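Local coordinates for DNA replication protein DnaC (Aquifex aeolicus, PDB 3ECC) that loads the replicative helicase during initiation of bacterial DNA replication, probably as an AAA+-type ATPase, and binds adenine nucleotide together with magnesium, at residues Leu121-Ile126 and Glu164-Lys169; Asn20-Thr25 and Glu175-Lys180. All coordinates share one frame; numbering follows the deposited sequence.

Contact 1. Residues Leu121-Ile126 and Glu164-Lys169; sequences LISYII and ENVVSK
Ser123 of helix 116-131 and Val166 of helix 164-173 mark the place where two helices of the P-loop ATPase domain draw together, their CA atoms 6.0 Å apart. The segments 121-126 and 164-169 run in broadly the same direction, with 33° between their axes and a closest axial approach of 10.0 Å. Val166 is the residue most covered by the facing helix, and it touches both Ser123 and Ile126. With CG1 anti to the backbone N (chi1 171°), Val166 spreads its two methyls toward these residues, which lie one turn apart. CG2 of Val166 is directed at Ser123, where it lies 3.7 Å from OG of Ser123 and is also close to CA and CB, so the hydroxyl meets a methyl group rather than a polar partner on that helix. CG1 is taken up by Ile126, whose side chain crosses that of Val166 at about a right angle.

Both helices also lean on helix 153-162, Ile122 on Leu162 and Val167 on Leu158 and Ala159; Ile122 additionally touches Ile79 of helix 75-86. One turn further along the helix from Val166, the CB of Lys169 approaches CG2 of Ile126 loosely, at 4.5 Å. Ile126 CD1, the end of its longer branch, meets Val166 CG1 at 3.7 Å.

Contact 2. Residues Asn20-Thr25 and Glu175-Lys180; sequences NRALLT and ELLVIK
Helix segment 20-25 runs over the strand at 175-178 roughly antiparallel to it, with 151° between the two directions, 8.8 Å between the axes at their closest, and Ala22 nearest Leu177 (CA to CA 6.3 Å). Leu177 has the largest share of the contact. Its CG is anti to the carbonyl carbon (chi1 -72°), and the forked end is presented to the helix between Ala22 and Thr25, which are one turn apart. Toward Thr25 the two side chains meet tip to tip: CD2 of Leu177 lies 3.9 Å from OG1 of Thr25 and equally near its CB, and both methyls of Leu177 also lie near Thr25 CG2. Ala22 offers little more than its backbone and a methyl, and CD2 of Leu177 comes to 4.1 Å from its CA.

The strand is the edge member, within this chain, of the parallel sheet of the P-loop fold, order 2-3-4-1-5. Its backbone is tied to strand 40-45 through Glu175 and Leu177, both hydrogen-bonded through the backbone to Thr42, Glu175 also to Gly40, and helix 17-31 packs against it here. Ile179, just beyond, reaches Gln19 on the same helix and Val49 of the nucleotide-binding loop.

Thr25 divides its side chain between two tasks. Its hydroxyl turns back on its own helix and donates to Arg21 O (OG1 to O 2.8 Å), from above the carbonyl plane; the backbone N of Thr25 reaches the same oxygen from the opposite face, so two donors grip it. That bond fixes the rotation of the side chain and leaves CG2 directed at the strand. There Glu175, its chain extended beyond CG, arrives from the opposite direction and brings carboxylate OE1 to 3.5 Å from the Thr25 CG2 methyl.

How the contacts relate
Contacts 1 and 2 are joined through the chain itself, since helix 164-173 runs directly into strand 174-178: one end of this continuous stretch meets helix 116-131, the other helix 17-31. Contact 1 falls within the 149 residues that separate the two segments of contact 2. Their centres are 22 Å apart and their nearest atoms about 8 Å, so the two do not touch. Only contact 2 comes near the nucleotide. The side chain of Ala22 is about 10 Å from the bound ADP and about 6 Å from that of Tyr12, an ADP-binding residue; Leu177 stands about 8 Å, side chain to side chain, from Lys51. Contact 1 lies away from these sites.

Contact 1. Residues Leu121-Ile126 and Glu164-Lys169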
loop_
_atom_site.group_PDB
_atom_site.type_symbol
_atom_site.label_atom_id
_atom_site.label_comp_id
_atom_site.label_asym_id
_atom_site.label_seq_id
_atom_site.Cartn_x
_atom_site.Cartn_y
_atom_site.Cartn_z
ATOM N N LEU A 121 -15.819 0.094 1.067
ATOM C CA LEU A 121 -14.962 0.454 -0.051
ATOM C C LEU A 121 -13.610 -0.241 -0.020
ATOM O O LEU A 121 -13.142 -0.725 -1.045
ATOM C CB LEU A 121 -14.761 1.968 -0.102
ATOM C CG LEU A 121 -15.844 2.774 -0.803
ATOM C CD1 LEU A 121 -15.759 4.229 -0.383
ATOM C CD2 LEU A 121 -15.703 2.638 -2.312
ATOM N N ILE A 122 -12.986 -0.287 1.154
ATOM C CA ILE A 122 -11.689 -0.943 1.309
ATOM C C ILE A 122 -11.780 -2.414 0.904
ATOM O O ILE A 122 -10.996 -2.889 0.077
ATOM C CB ILE A 122 -11.156 -0.807 2.744
ATOM C CG1 ILE A 122 -10.777 0.647 3.030
ATOM C CG2 ILE A 122 -9.953 -1.700 2.959
ATOM C CD1 ILE A 122 -10.656 0.970 4.516
ATOM N N SER A 123 -12.763 -3.121 1.461
ATOM C CA SER A 123 -13.041 -4.496 1.067
ATOM C C SER A 123 -13.363 -4.638 -0.428
ATOM O O SER A 123 -13.023 -5.642 -1.047
ATOM C CB SER A 123 -14.177 -5.076 1.904
ATOM O OG SER A 123 -14.376 -6.445 1.594
ATOM N N TYR A 124 -14.029 -3.637 -0.994
ATOM C CA TYR A 124 -14.379 -3.650 -2.411
ATOM C C TYR A 124 -13.148 -3.511 -3.304
ATOM O O TYR A 124 -12.938 -4.312 -4.212
ATOM C CB TYR A 124 -15.371 -2.531 -2.726
ATOM C CG TYR A 124 -15.795 -2.456 -4.178
ATOM C CD1 TYR A 124 -16.141 -3.603 -4.888
ATOM C CD2 TYR A 124 -15.893 -1.234 -4.829
ATOM C CE1 TYR A 124 -16.544 -3.535 -6.224
ATOM C CE2 TYR A 124 -16.302 -1.157 -6.160
ATOM C CZ TYR A 124 -16.626 -2.312 -6.850
ATOM O OH TYR A 124 -17.027 -2.246 -8.167
ATOM N N ILE A 125 -12.337 -2.489 -3.042
ATOM C CA ILE A 125 -11.148 -2.211 -3.837
ATOM C C ILE A 125 -10.117 -3.345 -3.767
ATOM O O ILE A 125 -9.448 -3.647 -4.749
ATOM C CB ILE A 125 -10.515 -0.861 -3.414
ATOM C CG1 ILE A 125 -11.391 0.304 -3.899
ATOM C CG2 ILE A 125 -9.098 -0.737 -3.942
ATOM C CD1 ILE A 125 -10.993 1.660 -3.323
ATOM N N ILE A 126 -10.017 -3.982 -2.607
ATOM C CA ILE A 126 -9.043 -5.042 -2.395
ATOM C C ILE A 126 -9.486 -6.401 -2.973
ATOM O O ILE A 126 -8.673 -7.143 -3.541
ATOM C CB ILE A 126 -8.672 -5.156 -0.906
ATOM C CG1 ILE A 126 -7.729 -4.011 -0.542
ATOM C CG2 ILE A 126 -8.025 -6.500 -0.608
ATOM C CD1 ILE A 126 -7.786 -3.603 0.891
ATOM N N GLU A 164 -11.166 -10.069 8.703
ATOM C CA GLU A 164 -10.321 -11.224 8.376
ATOM C C GLU A 164 -10.200 -11.475 6.874
ATOM O O GLU A 164 -9.123 -11.797 6.381
ATOM C CB GLU A 164 -10.874 -12.488 9.040
ATOM C CG GLU A 164 -10.818 -12.492 10.555
ATOM C CD GLU A 164 -9.395 -12.622 11.092
ATOM O OE1 GLU A 164 -8.510 -13.111 10.347
ATOM O OE2 GLU A 164 -9.164 -12.230 12.261
ATOM N N ASN A 165 -11.319 -11.343 6.161
ATOM C CA ASN A 165 -11.377 -11.574 4.712
ATOM C C ASN A 165 -10.341 -10.742 3.950
ATOM O O ASN A 165 -9.570 -11.270 3.141
ATOM C CB ASN A 165 -12.795 -11.273 4.195
ATOM C CG ASN A 165 -13.090 -11.921 2.842
ATOM O OD1 ASN A 165 -12.572 -12.988 2.521
ATOM N ND2 ASN A 165 -13.955 -11.284 2.059
ATOM N N VAL A 166 -10.303 -9.446 4.253
ATOM C CA VAL A 166 -9.408 -8.499 3.586
ATOM C C VAL A 166 -7.922 -8.783 3.875
ATOM O O VAL A 166 -7.118 -8.936 2.949
ATOM C CB VAL A 166 -9.774 -7.044 3.964
ATOM C CG1 VAL A 166 -8.740 -6.076 3.470
ATOM C CG2 VAL A 166 -11.124 -6.690 3.390
ATOM N N VAL A 167 -7.576 -8.887 5.154
ATOM C CA VAL A 167 -6.192 -9.136 5.571
ATOM C C VAL A 167 -5.665 -10.476 5.056
ATOM O O VAL A 167 -4.470 -10.633 4.828
ATOM C CB VAL A 167 -6.054 -9.072 7.108
ATOM C CG1 VAL A 167 -4.623 -9.327 7.532
ATOM C CG2 VAL A 167 -6.508 -7.729 7.598
ATOM N N SER A 168 -6.575 -11.425 4.864
ATOM C CA SER A 168 -6.249 -12.721 4.309
ATOM C C SER A 168 -5.856 -12.591 2.844
ATOM O O SER A 168 -4.912 -13.235 2.389
ATOM C CB SER A 168 -7.460 -13.645 4.459
ATOM O OG SER A 168 -7.298 -14.862 3.763
ATOM N N LYS A 169 -6.605 -11.779 2.106
ATOM C CA LYS A 169 -6.325 -11.551 0.689
ATOM C C LYS A 169 -5.081 -10.682 0.495
ATOM O O LYS A 169 -4.312 -10.897 -0.436
ATOM C CB LYS A 169 -7.540 -10.928 -0.010
ATOM C CG LYS A 169 -8.736 -11.857 -0.078
ATOM C CD LYS A 169 -9.870 -11.256 -0.876
ATOM C CE LYS A 169 -11.005 -12.253 -1.057
ATOM N NZ LYS A 169 -11.707 -12.517 0.233
#

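Contact 2. Residues Asn20-Thr25 and Glu175-Lys180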
loop_
_atom_site.group_PDB
_atom_site.type_symbol
_atom_site.label_atom_id
_atom_site.label_comp_id
_atom_site.label_asym_id
_atom_site.label_seq_id
_atom_site.Cartn_x
_atom_site.Cartn_y
_atom_site.Cartn_z
ATOM N N ASN A 20 17.483 -2.062 4.931
ATOM C CA ASN A 20 18.368 -2.584 3.899
ATOM C C ASN A 20 17.773 -3.774 3.159
ATOM O O ASN A 20 17.897 -3.876 1.942
ATOM C CB ASN A 20 19.732 -2.960 4.488
ATOM C CG ASN A 20 20.698 -3.456 3.428
ATOM O OD1 ASN A 20 21.208 -2.673 2.619
ATOM N ND2 ASN A 20 20.934 -4.762 3.408
ATOM N N ARG A 21 17.135 -4.674 3.897
ATOM C CA ARG A 21 16.512 -5.843 3.286
ATOM C C ARG A 21 15.297 -5.446 2.457
ATOM O O ARG A 21 15.059 -6.000 1.383
ATOM C CB ARG A 21 16.125 -6.872 4.348
ATOM C CG ARG A 21 17.308 -7.440 5.102
ATOM C CD ARG A 21 16.955 -8.752 5.745
ATOM N NE ARG A 21 17.163 -8.689 7.191
ATOM C CZ ARG A 21 16.184 -8.539 8.083
ATOM N NH1 ARG A 21 14.916 -8.447 7.684
ATOM N NH2 ARG A 21 16.473 -8.482 9.379
ATOM N N ALA A 22 14.541 -4.476 2.960
ATOM C CA ALA A 22 13.415 -3.923 2.225
ATOM C C ALA A 22 13.870 -3.350 0.887
ATOM O O ALA A 22 13.247 -3.599 -0.142
ATOM C CB ALA A 22 12.719 -2.863 3.049
ATOM N N LEU A 23 14.966 -2.595 0.901
ATOM C CA LEU A 23 15.493 -1.981 -0.322
ATOM C C LEU A 23 15.878 -3.029 -1.361
ATOM O O LEU A 23 15.578 -2.873 -2.545
ATOM C CB LEU A 23 16.681 -1.052 -0.008
ATOM C CG LEU A 23 17.457 -0.424 -1.176
ATOM C CD1 LEU A 23 16.560 0.466 -2.037
ATOM C CD2 LEU A 23 18.665 0.360 -0.672
ATOM N N LEU A 24 16.530 -4.099 -0.914
ATOM C CA LEU A 24 16.943 -5.176 -1.816
ATOM C C LEU A 24 15.732 -5.962 -2.324
ATOM O O LEU A 24 15.681 -6.347 -3.491
ATOM C CB LEU A 24 17.961 -6.112 -1.138
ATOM C CG LEU A 24 19.310 -5.490 -0.716
ATOM C CD1 LEU A 24 20.114 -6.437 0.162
ATOM C CD2 LEU A 24 20.150 -5.011 -1.910
ATOM N N THR A 25 14.750 -6.166 -1.452
ATOM C CA THR A 25 13.516 -6.836 -1.839
ATOM C C THR A 25 12.679 -5.995 -2.811
ATOM O O THR A 25 11.986 -6.543 -3.670
ATOM C CB THR A 25 12.665 -7.224 -0.620
ATOM O OG1 THR A 25 13.452 -8.007 0.286
ATOM C CG2 THR A 25 11.464 -8.040 -1.056
ATOM N N GLU A 175 3.900 -9.417 -0.496
ATOM C CA GLU A 175 4.960 -9.844 0.398
ATOM C C GLU A 175 5.090 -8.850 1.551
ATOM O O GLU A 175 5.063 -7.639 1.340
ATOM C CB GLU A 175 6.280 -9.960 -0.359
ATOM C CG GLU A 175 7.128 -11.138 0.087
ATOM C CD GLU A 175 8.608 -10.894 -0.118
ATOM O OE1 GLU A 175 9.003 -10.584 -1.269
ATOM O OE2 GLU A 175 9.372 -11.006 0.869
ATOM N N LEU A 176 5.224 -9.365 2.769
ATOM C CA LEU A 176 5.287 -8.509 3.949
ATOM C C LEU A 176 6.714 -8.055 4.242
ATOM O O LEU A 176 7.634 -8.868 4.302
ATOM C CB LEU A 176 4.695 -9.221 5.169
ATOM C CG LEU A 176 4.358 -8.348 6.387
ATOM C CD1 LEU A 176 2.937 -7.775 6.276
ATOM C CD2 LEU A 176 4.531 -9.133 7.691
ATOM N N LEU A 177 6.887 -6.753 4.436
ATOM C CA LEU A 177 8.185 -6.198 4.802
ATOM C C LEU A 177 8.084 -5.333 6.053
ATOM O O LEU A 177 7.623 -4.196 6.002
ATOM C CB LEU A 177 8.780 -5.388 3.642
ATOM C CG LEU A 177 9.297 -6.161 2.416
ATOM C CD1 LEU A 177 9.485 -5.222 1.235
ATOM C CD2 LEU A 177 10.595 -6.912 2.714
ATOM N N VAL A 178 8.515 -5.872 7.183
ATOM C CA VAL A 178 8.496 -5.095 8.403
ATOM C C VAL A 178 9.678 -4.149 8.471
ATOM O O VAL A 178 10.810 -4.526 8.168
ATOM C CB VAL A 178 8.475 -5.973 9.637
ATOM C CG1 VAL A 178 8.352 -5.113 10.874
ATOM C CG2 VAL A 178 7.315 -6.930 9.550
ATOM N N ILE A 179 9.402 -2.910 8.863
ATOM C CA ILE A 179 10.424 -1.881 8.959
ATOM C C ILE A 179 10.494 -1.361 10.382
ATOM O O ILE A 179 9.491 -0.918 10.944
ATOM C CB ILE A 179 10.133 -0.736 7.988
ATOM C CG1 ILE A 179 10.051 -1.282 6.569
ATOM C CG2 ILE A 179 11.193 0.340 8.091
ATOM C CD1 ILE A 179 9.767 -0.237 5.571
ATOM N N LYS A 180 11.686 -1.431 10.968
ATOM C CA LYS A 180 11.834 -1.227 12.402
ATOM C C LYS A 180 12.825 -0.135 12.775
ATOM O O LYS A 180 13.567 -0.267 13.742
ATOM C CB LYS A 180 12.195 -2.542 13.091
ATOM C CG LYS A 180 11.076 -3.555 13.056
ATOM C CD LYS A 180 11.079 -4.448 14.294
ATOM C CE LYS A 180 12.131 -5.550 14.191
ATOM N NZ LYS A 180 11.674 -6.688 13.334
#